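Local coordinates for dual function macrocyclase-peptidase POPB (Galerina marginata, PDB 5N4B), which cleaves peptide bonds after proline and macrocyclises precursor peptides in the biosynthesis of the amanitin toxins, at residues Phe133-Leu138 and Ala144-Cys149; Ser170-Arg175 and Phe215-Tyr220; Phe158-Ser163 and Gly189-Leu194. The protein carries 1 engineered substitution. One frame throughout, in Å; residues are numbered along the deposited sequence. Where two conformers were deposited one is given.

Contact 1: Phe133-Leu138 and Ala144-Cys149; sequences FDPNVL and AGMVLC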
loop_
_atom_site.group_PDB
_atom_site.type_symbol
_atom_site.label_atom_id
_atom_site.label_comp_id
_atom_site.label_asym_id
_atom_site.label_seq_id
_atom_site.Cartn_x
_atom_site.Cartn_y
_atom_site.Cartn_z
ATOM N N PHE A 133 2.221 -8.635 -22.901
ATOM C CA PHE A 133 2.093 -9.556 -21.777
ATOM C C PHE A 133 0.746 -9.337 -21.129
ATOM O O PHE A 133 0.497 -8.275 -20.522
ATOM C CB PHE A 133 3.233 -9.374 -20.760
ATOM C CG PHE A 133 3.215 -10.367 -19.646
ATOM C CD1 PHE A 133 3.791 -11.615 -19.829
ATOM C CD2 PHE A 133 2.613 -10.099 -18.444
ATOM C CE1 PHE A 133 3.800 -12.572 -18.830
ATOM C CE2 PHE A 133 2.631 -11.105 -17.432
ATOM C CZ PHE A 133 3.206 -12.324 -17.684
ATOM N N ASP A 134 -0.130 -10.329 -21.262
ATOM C CA ASP A 134 -1.485 -10.288 -20.704
ATOM C C ASP A 134 -1.530 -11.190 -19.475
ATOM O O ASP A 134 -1.629 -12.421 -19.611
ATOM C CB ASP A 134 -2.514 -10.732 -21.740
ATOM C CG ASP A 134 -3.932 -10.649 -21.231
ATOM O OD1 ASP A 134 -4.097 -10.430 -20.016
ATOM O OD2 ASP A 134 -4.873 -10.806 -22.047
ATOM N N PRO A 135 -1.433 -10.656 -18.263
ATOM C CA PRO A 135 -1.393 -11.551 -17.100
ATOM C C PRO A 135 -2.677 -12.327 -16.915
ATOM O O PRO A 135 -2.686 -13.325 -16.165
ATOM C CB PRO A 135 -1.130 -10.601 -15.931
ATOM C CG PRO A 135 -1.062 -9.295 -16.410
ATOM C CD PRO A 135 -1.355 -9.246 -17.884
ATOM N N ASN A 136 -3.779 -11.913 -17.541
ATOM C CA ASN A 136 -5.008 -12.644 -17.358
ATOM C C ASN A 136 -4.908 -14.035 -17.954
ATOM O O ASN A 136 -5.770 -14.870 -17.649
ATOM C CB ASN A 136 -6.175 -11.876 -17.983
ATOM C CG ASN A 136 -6.364 -10.495 -17.384
ATOM O OD1 ASN A 136 -6.900 -10.347 -16.282
ATOM N ND2 ASN A 136 -5.945 -9.483 -18.094
ATOM N N VAL A 137 -3.965 -14.300 -18.847
ATOM C CA VAL A 137 -3.871 -15.647 -19.400
ATOM C C VAL A 137 -2.878 -16.537 -18.667
ATOM O O VAL A 137 -2.628 -17.664 -19.097
ATOM C CB VAL A 137 -3.616 -15.635 -20.905
ATOM C CG1 VAL A 137 -4.650 -14.794 -21.620
ATOM C CG2 VAL A 137 -2.271 -15.158 -21.216
ATOM N N LEU A 138 -2.306 -16.049 -17.559
ATOM C CA LEU A 138 -1.405 -16.904 -16.786
ATOM C C LEU A 138 -2.120 -18.178 -16.323
ATOM O O LEU A 138 -1.500 -19.233 -16.226
ATOM C CB LEU A 138 -0.813 -16.114 -15.611
ATOM C CG LEU A 138 0.284 -15.132 -16.020
ATOM C CD1 LEU A 138 0.488 -14.165 -14.880
ATOM C CD2 LEU A 138 1.570 -15.818 -16.414
ATOM N N ALA A 144 -4.243 -17.127 -11.226
ATOM C CA ALA A 144 -2.845 -16.658 -11.190
ATOM C C ALA A 144 -2.790 -15.184 -11.506
ATOM O O ALA A 144 -3.464 -14.705 -12.425
ATOM C CB ALA A 144 -1.995 -17.329 -12.231
ATOM N N GLY A 145 -1.994 -14.464 -10.755
ATOM C CA GLY A 145 -1.831 -13.042 -10.974
ATOM C C GLY A 145 -0.374 -12.678 -11.037
ATOM O O GLY A 145 0.467 -13.278 -10.362
ATOM N N MET A 146 -0.076 -11.666 -11.832
ATOM C CA MET A 146 1.254 -11.100 -11.889
ATOM C C MET A 146 1.321 -10.016 -10.834
ATOM O O MET A 146 0.532 -9.070 -10.858
ATOM C CB MET A 146 1.554 -10.527 -13.263
ATOM C CG MET A 146 2.983 -9.990 -13.349
ATOM S SD MET A 146 3.315 -9.065 -14.823
ATOM C CE MET A 146 2.475 -7.538 -14.438
ATOM N N VAL A 147 2.253 -10.160 -9.927
ATOM C CA VAL A 147 2.331 -9.263 -8.793
ATOM C C VAL A 147 3.486 -8.276 -8.868
ATOM O O VAL A 147 3.487 -7.284 -8.127
ATOM C CB VAL A 147 2.356 -10.023 -7.459
ATOM C CG1 VAL A 147 1.106 -10.828 -7.302
ATOM C CG2 VAL A 147 3.555 -10.930 -7.360
ATOM N N LEU A 148 4.452 -8.484 -9.738
ATOM C CA LEU A 148 5.575 -7.580 -9.921
ATOM C C LEU A 148 6.248 -7.952 -11.241
ATOM O O LEU A 148 6.244 -9.117 -11.620
ATOM C CB LEU A 148 6.608 -7.761 -8.768
ATOM C CG LEU A 148 7.660 -6.718 -8.620
ATOM C CD1 LEU A 148 6.986 -5.433 -8.209
ATOM C CD2 LEU A 148 8.641 -7.146 -7.525
ATOM N N CYS A 149 6.873 -6.981 -11.901
ATOM C CA CYS A 149 7.639 -7.264 -13.100
ATOM C C CYS A 149 8.754 -6.261 -13.303
ATOM O O CYS A 149 8.748 -5.143 -12.753
ATOM C CB CYS A 149 6.749 -7.389 -14.338
ATOM S SG CYS A 149 5.979 -5.849 -14.843
#

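Contact 2: Ser170-Arg175 and Phe215-Tyr220; sequences STIYVR and FLYQRY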
loop_
_atom_site.group_PDB
_atom_site.type_symbol
_atom_site.label_atom_id
_atom_site.label_comp_id
_atom_site.label_asym_id
_atom_site.label_seq_id
_atom_site.Cartn_x
_atom_site.Cartn_y
_atom_site.Cartn_z
ATOM N N SER A 170 5.719 -16.018 -4.245
ATOM C CA SER A 170 5.627 -15.866 -5.686
ATOM C C SER A 170 6.763 -16.595 -6.380
ATOM O O SER A 170 7.770 -16.968 -5.771
ATOM C CB SER A 170 5.680 -14.394 -6.102
ATOM O OG SER A 170 4.631 -13.666 -5.474
ATOM N N THR A 171 6.600 -16.818 -7.675
ATOM C CA THR A 171 7.583 -17.469 -8.534
ATOM C C THR A 171 7.910 -16.524 -9.671
ATOM O O THR A 171 7.007 -15.953 -10.305
ATOM C CB THR A 171 7.051 -18.806 -9.082
ATOM O OG1 THR A 171 6.678 -19.620 -7.955
ATOM C CG2 THR A 171 8.060 -19.475 -9.933
ATOM N N ILE A 172 9.196 -16.320 -9.914
ATOM C CA ILE A 172 9.649 -15.422 -10.974
ATOM C C ILE A 172 9.970 -16.264 -12.187
ATOM O O ILE A 172 10.715 -17.260 -12.110
ATOM C CB ILE A 172 10.866 -14.589 -10.562
ATOM C CG1 ILE A 172 10.571 -13.779 -9.296
ATOM C CG2 ILE A 172 11.229 -13.671 -11.719
ATOM C CD1 ILE A 172 11.855 -13.133 -8.722
ATOM N N TYR A 173 9.408 -15.850 -13.318
ATOM C CA TYR A 173 9.647 -16.400 -14.639
ATOM C C TYR A 173 10.312 -15.336 -15.501
ATOM O O TYR A 173 10.317 -14.145 -15.158
ATOM C CB TYR A 173 8.326 -16.883 -15.307
ATOM C CG TYR A 173 7.663 -17.967 -14.515
ATOM C CD1 TYR A 173 8.070 -19.279 -14.647
ATOM C CD2 TYR A 173 6.677 -17.675 -13.600
ATOM C CE1 TYR A 173 7.472 -20.256 -13.914
ATOM C CE2 TYR A 173 6.077 -18.666 -12.846
ATOM C CZ TYR A 173 6.488 -19.964 -13.023
ATOM O OH TYR A 173 5.912 -20.961 -12.238
ATOM N N VAL A 174 10.927 -15.780 -16.605
ATOM C CA VAL A 174 11.630 -14.899 -17.510
ATOM C C VAL A 174 11.252 -15.265 -18.934
ATOM O O VAL A 174 11.254 -16.451 -19.315
ATOM C CB VAL A 174 13.156 -14.981 -17.350
ATOM C CG1 VAL A 174 13.884 -13.954 -18.272
ATOM C CG2 VAL A 174 13.561 -14.825 -15.889
ATOM N N ARG A 175 10.985 -14.245 -19.722
ATOM C CA ARG A 175 10.718 -14.445 -21.142
ATOM C C ARG A 175 11.377 -13.364 -21.980
ATOM O O ARG A 175 11.619 -12.247 -21.537
ATOM C CB ARG A 175 9.209 -14.507 -21.488
ATOM C CG ARG A 175 8.520 -13.154 -21.312
ATOM C CD ARG A 175 7.007 -13.251 -21.279
ATOM N NE ARG A 175 6.483 -13.939 -22.436
ATOM C CZ ARG A 175 5.977 -15.170 -22.435
ATOM N NH1 ARG A 175 5.844 -15.903 -21.346
ATOM N NH2 ARG A 175 5.603 -15.688 -23.585
ATOM N N PHE A 215 19.372 -11.162 -12.261
ATOM C CA PHE A 215 18.742 -10.260 -11.328
ATOM C C PHE A 215 18.803 -10.755 -9.905
ATOM O O PHE A 215 18.873 -11.950 -9.623
ATOM C CB PHE A 215 17.271 -9.987 -11.708
ATOM C CG PHE A 215 16.438 -11.218 -11.896
ATOM C CD1 PHE A 215 15.878 -11.858 -10.803
ATOM C CD2 PHE A 215 16.202 -11.729 -13.156
ATOM C CE1 PHE A 215 15.105 -13.022 -10.971
ATOM C CE2 PHE A 215 15.448 -12.884 -13.308
ATOM C CZ PHE A 215 14.929 -13.525 -12.212
ATOM N N LEU A 216 18.798 -9.798 -9.014
ATOM C CA LEU A 216 18.729 -10.069 -7.587
ATOM C C LEU A 216 17.281 -10.088 -7.141
ATOM O O LEU A 216 16.447 -9.316 -7.635
ATOM C CB LEU A 216 19.490 -9.018 -6.764
ATOM C CG LEU A 216 21.004 -9.054 -7.029
ATOM C CD1 LEU A 216 21.406 -7.964 -7.958
ATOM C CD2 LEU A 216 21.768 -9.035 -5.811
ATOM N N TYR A 217 16.995 -10.938 -6.165
ATOM C CA TYR A 217 15.666 -11.156 -5.605
ATOM C C TYR A 217 15.821 -11.780 -4.221
ATOM O O TYR A 217 16.765 -12.530 -3.962
ATOM C CB TYR A 217 14.847 -12.069 -6.523
ATOM C CG TYR A 217 15.321 -13.494 -6.526
ATOM C CD1 TYR A 217 16.455 -13.894 -7.245
ATOM C CD2 TYR A 217 14.707 -14.415 -5.728
ATOM C CE1 TYR A 217 16.912 -15.186 -7.180
ATOM C CE2 TYR A 217 15.174 -15.715 -5.644
ATOM C CZ TYR A 217 16.286 -16.089 -6.351
ATOM O OH TYR A 217 16.767 -17.401 -6.247
ATOM N N GLN A 218 14.868 -11.481 -3.341
ATOM C CA GLN A 218 14.841 -12.063 -2.007
ATOM C C GLN A 218 14.005 -13.333 -2.017
ATOM O O GLN A 218 12.879 -13.356 -2.529
ATOM C CB GLN A 218 14.287 -11.093 -0.990
ATOM C CG GLN A 218 14.236 -11.716 0.415
ATOM C CD GLN A 218 13.959 -10.668 1.436
ATOM O OE1 GLN A 218 14.843 -10.294 2.191
ATOM N NE2 GLN A 218 12.750 -10.116 1.433
ATOM N N ARG A 219 14.540 -14.380 -1.435
ATOM C CA ARG A 219 13.747 -15.579 -1.280
ATOM C C ARG A 219 13.894 -16.183 0.108
ATOM O O ARG A 219 14.729 -15.789 0.921
ATOM C CB ARG A 219 14.061 -16.626 -2.309
ATOM C CG ARG A 219 15.509 -17.000 -2.209
ATOM C CD ARG A 219 15.751 -18.373 -2.713
ATOM N NE ARG A 219 15.086 -19.418 -1.935
ATOM C CZ ARG A 219 15.216 -20.699 -2.217
ATOM N NH1 ARG A 219 15.977 -21.073 -3.245
ATOM N NH2 ARG A 219 14.583 -21.573 -1.467
ATOM N N TYR A 220 13.035 -17.111 0.367
ATOM C CA TYR A 220 12.928 -17.791 1.640
ATOM C C TYR A 220 13.239 -19.267 1.506
ATOM O O TYR A 220 13.270 -19.788 0.387
ATOM C CB TYR A 220 11.542 -17.569 2.210
ATOM C CG TYR A 220 11.409 -16.163 2.732
ATOM C CD1 TYR A 220 11.753 -15.863 4.049
ATOM C CD2 TYR A 220 11.043 -15.116 1.902
ATOM C CE1 TYR A 220 11.653 -14.582 4.551
ATOM C CE2 TYR A 220 10.964 -13.826 2.405
ATOM C CZ TYR A 220 11.270 -13.581 3.717
ATOM O OH TYR A 220 11.182 -12.262 4.180
#

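Contact 3: Phe158-Ser163 and Gly189-Leu194; sequences FAYAVS and GVDGRL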
loop_
_atom_site.group_PDB
_atom_site.type_symbol
_atom_site.label_atom_id
_atom_site.label_comp_id
_atom_site.label_asym_id
_atom_site.label_seq_id
_atom_site.Cartn_x
_atom_site.Cartn_y
_atom_site.Cartn_z
ATOM N N PHE A 158 12.173 -10.016 -19.870
ATOM C CA PHE A 158 11.112 -9.549 -18.994
ATOM C C PHE A 158 10.966 -10.561 -17.880
ATOM O O PHE A 158 10.613 -11.714 -18.133
ATOM C CB PHE A 158 9.820 -9.433 -19.798
ATOM C CG PHE A 158 8.584 -9.024 -19.005
ATOM C CD1 PHE A 158 8.458 -7.729 -18.505
ATOM C CD2 PHE A 158 7.534 -9.901 -18.796
ATOM C CE1 PHE A 158 7.311 -7.336 -17.875
ATOM C CE2 PHE A 158 6.394 -9.494 -18.147
ATOM C CZ PHE A 158 6.289 -8.256 -17.660
ATOM N N ALA A 159 11.239 -10.150 -16.662
ATOM C CA ALA A 159 11.075 -11.000 -15.484
ATOM C C ALA A 159 9.746 -10.665 -14.823
ATOM O O ALA A 159 9.383 -9.493 -14.736
ATOM C CB ALA A 159 12.214 -10.783 -14.506
ATOM N N TYR A 160 9.001 -11.678 -14.403
ATOM C CA TYR A 160 7.676 -11.440 -13.870
ATOM C C TYR A 160 7.359 -12.416 -12.762
ATOM O O TYR A 160 7.603 -13.618 -12.906
ATOM C CB TYR A 160 6.597 -11.485 -14.943
ATOM C CG TYR A 160 6.562 -12.718 -15.797
ATOM C CD1 TYR A 160 7.461 -12.869 -16.848
ATOM C CD2 TYR A 160 5.561 -13.685 -15.678
ATOM C CE1 TYR A 160 7.416 -13.966 -17.700
ATOM C CE2 TYR A 160 5.506 -14.789 -16.557
ATOM C CZ TYR A 160 6.443 -14.882 -17.578
ATOM O OH TYR A 160 6.392 -15.946 -18.484
ATOM N N ALA A 161 6.841 -11.902 -11.669
ATOM C CA ALA A 161 6.511 -12.664 -10.478
ATOM C C ALA A 161 5.040 -13.030 -10.495
ATOM O O ALA A 161 4.178 -12.153 -10.688
ATOM C CB ALA A 161 6.823 -11.846 -9.218
ATOM N N VAL A 162 4.756 -14.308 -10.268
ATOM C CA VAL A 162 3.410 -14.859 -10.371
ATOM C C VAL A 162 3.028 -15.482 -9.041
ATOM O O VAL A 162 3.800 -16.235 -8.456
ATOM C CB VAL A 162 3.359 -15.909 -11.481
ATOM C CG1 VAL A 162 1.961 -16.506 -11.557
ATOM C CG2 VAL A 162 3.756 -15.253 -12.830
ATOM N N SER A 163 1.828 -15.177 -8.594
ATOM C CA SER A 163 1.204 -15.770 -7.416
ATOM C C SER A 163 -0.034 -16.536 -7.860
ATOM O O SER A 163 -0.644 -16.216 -8.887
ATOM C CB SER A 163 0.795 -14.733 -6.378
ATOM O OG SER A 163 1.948 -14.208 -5.749
ATOM N N GLY A 189 0.564 -21.778 -29.720
ATOM C CA GLY A 189 1.829 -22.428 -29.458
ATOM C C GLY A 189 2.106 -22.538 -27.981
ATOM O O GLY A 189 1.223 -22.363 -27.139
ATOM N N VAL A 190 3.362 -22.826 -27.674
ATOM C CA VAL A 190 3.773 -22.997 -26.285
ATOM C C VAL A 190 3.899 -21.620 -25.656
ATOM O O VAL A 190 3.825 -20.598 -26.341
ATOM C CB VAL A 190 5.093 -23.781 -26.181
ATOM C CG1 VAL A 190 4.916 -25.184 -26.764
ATOM C CG2 VAL A 190 6.238 -23.023 -26.883
ATOM N N ASP A 191 4.071 -21.599 -24.338
ATOM C CA ASP A 191 4.098 -20.336 -23.605
ATOM C C ASP A 191 5.105 -19.338 -24.193
ATOM O O ASP A 191 4.762 -18.176 -24.453
ATOM C CB ASP A 191 4.324 -20.633 -22.127
ATOM C CG ASP A 191 4.557 -19.374 -21.288
ATOM O OD1 ASP A 191 5.377 -18.511 -21.687
ATOM O OD2 ASP A 191 3.871 -19.246 -20.257
ATOM N N GLY A 192 6.341 -19.774 -24.440
ATOM C CA GLY A 192 7.388 -18.911 -24.939
ATOM C C GLY A 192 8.417 -18.555 -23.893
ATOM O O GLY A 192 9.547 -18.202 -24.254
ATOM N N ARG A 193 8.114 -18.747 -22.616
ATOM C CA ARG A 193 9.078 -18.358 -21.613
ATOM C C ARG A 193 10.263 -19.323 -21.592
ATOM O O ARG A 193 10.207 -20.444 -22.092
ATOM C CB ARG A 193 8.435 -18.355 -20.230
ATOM C CG ARG A 193 7.978 -19.732 -19.744
ATOM C CD ARG A 193 7.559 -19.664 -18.278
ATOM N NE ARG A 193 7.014 -20.923 -17.739
ATOM C CZ ARG A 193 7.720 -21.887 -17.162
ATOM N NH1 ARG A 193 9.051 -21.826 -17.050
ATOM N NH2 ARG A 193 7.072 -22.945 -16.668
ATOM N N LEU A 194 11.350 -18.887 -20.976
ATOM C CA LEU A 194 12.462 -19.772 -20.647
ATOM C C LEU A 194 12.083 -20.755 -19.548
ATOM O O LEU A 194 11.093 -20.582 -18.857
ATOM C CB LEU A 194 13.612 -18.910 -20.128
ATOM C CG LEU A 194 14.142 -17.824 -21.018
ATOM C CD1 LEU A 194 15.351 -17.162 -20.342
ATOM C CD2 LEU A 194 14.554 -18.374 -22.353
HETATM O O HOH W 1 4.408 -17.569 -18.308
#

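Contact 1: Phe133-Leu138 and Ala144-Cys149
The turn around P135 and L138 lies against the start of strand 144-149, with CA atoms 5.9 Å apart for P135 and M146 and 5.8 Å apart for L138 and A144, and no hydrogen bond joins the two segments. Apolar side chains make the contact instead. M146 does most of the work. Its CB rests on P135 CB at 3.8 Å, and L138 CD1 crosses to the same M146 CB at 4.1 Å. The M146 chain runs extended from CA to SD (chi1 -177°, chi2 -170°), which carries SD to F133 CE2; the bend at chi3 only turns the terminal CE. This Met-aromatic contact holds for one of two modelled conformers and is tentative to that extent; in it SD lies obliquely to the F133 ring, 4.5 Å from the centroid and 60° off the normal. At the start of the strand, L138 CB meets A144 CB at 3.8 Å. The turn keeps its own shape through D134, whose OD1 accepts from N136 N, making an Asx turn, and also from N136 ND2 at 2.8 Å on its syn lone pair. The side-chain amide of Q107 bonds to A144 O and M146 N, on one edge of the strand, through NE2 and OE1, and its backbone O takes N136 ND2. The segments form the passage from the last strand of one four-stranded blade to the first strand of the next, where C149 packs on the bound peptide: the connection between consecutive blades of the seven-bladed beta-propeller that characterises prolyl oligopeptidases.

Contact 2: Ser170-Arg175 and Phe215-Tyr220
I172 and V174 project from strand 170-175 onto F215 and Y217 of strand 215-219, and the contact between the two strands is wholly apolar. CG2 of I172, anti to its backbone N, reaches F215 CZ at 3.7 Å from an oblique direction, while CG2 of V174 comes to the ring edge, close to its plane, 3.7 Å from CE2. F215 and the two aliphatic side chains slide past one another in opposite directions, so the far end of the ring is received by both. I172 CD1 reaches on to Y217 CB at 3.9 Å, touching the base of that side chain. Such packing is that of neighbouring blades in a beta-propeller: the strand axes stand 9.8 Å apart at 158°, the faces of two antiparallel sheets meeting through their side chains. W208, edge-to-face with F215, and A159, which touches both I172 and F215, add to the apolar layer.

Polar interactions stay within or beyond the segments. The Y217 hydroxyl is bonded to D249 and Q246. R219 grips the backbone oxygen Y220 O side-on with NE and NH2, the latter at 2.9 Å; Y220 O itself lies in the guanidinium plane, and both nitrogens approach from one face of the carbonyl plane.

Contact 3: Phe158-Ser163 and Gly189-Leu194
An Asx turn at D191, in the loop between helix 183-188 and strand 198-201, faces the hydroxyl end of Y160, which belongs to strand 157-164 of the same propeller blade. The loop lies on the connection between the third and fourth strands of that blade, so the contact ties this excursion to the blade's second strand. In the turn, D191 OD1 accepts from R193 N at 2.9 Å, the donor lying on the anti side and 33° out of the carboxylate plane. G192 between them has a phi of 106°, at which a CB would press against the carbonyl oxygen of D191.

No direct hydrogen bond crosses the contact. A water bridges it, 2.6 Å from Y160 OH and donating to D191 OD2 at 2.6 Å; it sits in the plane of the Y160 ring, at its edge. R175 supplies a second link, since its NH1 is hydrogen-bonded to Y160 OH and forms a salt bridge with D191 OD1. Y160 OH thus has two partners, the water and R175 NH1, and the nearby positive charge would probably help keep D191 ionised. R193 passes the phenol at about a right angle, its CB 3.6 Å from Y160 OH. With CG between the backbone N and carbonyl carbon (chi1 65°), the R193 chain runs extended and NH1 reaches L194 O at 3.0 Å, in the carbonyl plane.

All three contacts meet at the blade formed by strands 144-151, 157-164, 170-176 and 198-201. Contacts 1 and 2 are buried and apolar, and both look outward from this blade to its surroundings: contact 1 along the chain to the blade before it, contact 2 across the sheet face to the blade after it. Contact 3 stays within the blade, is only partly buried and relies on water and charge. Strand 157-164 lies between strands 144-151 and 170-176, pairing with the former through V147 N and A161 O at 2.9 Å and bordering the latter through a probable S163 OG to S170 OG hydrogen bond. F133 of contact 1 packs on the Y160 ring of contact 3.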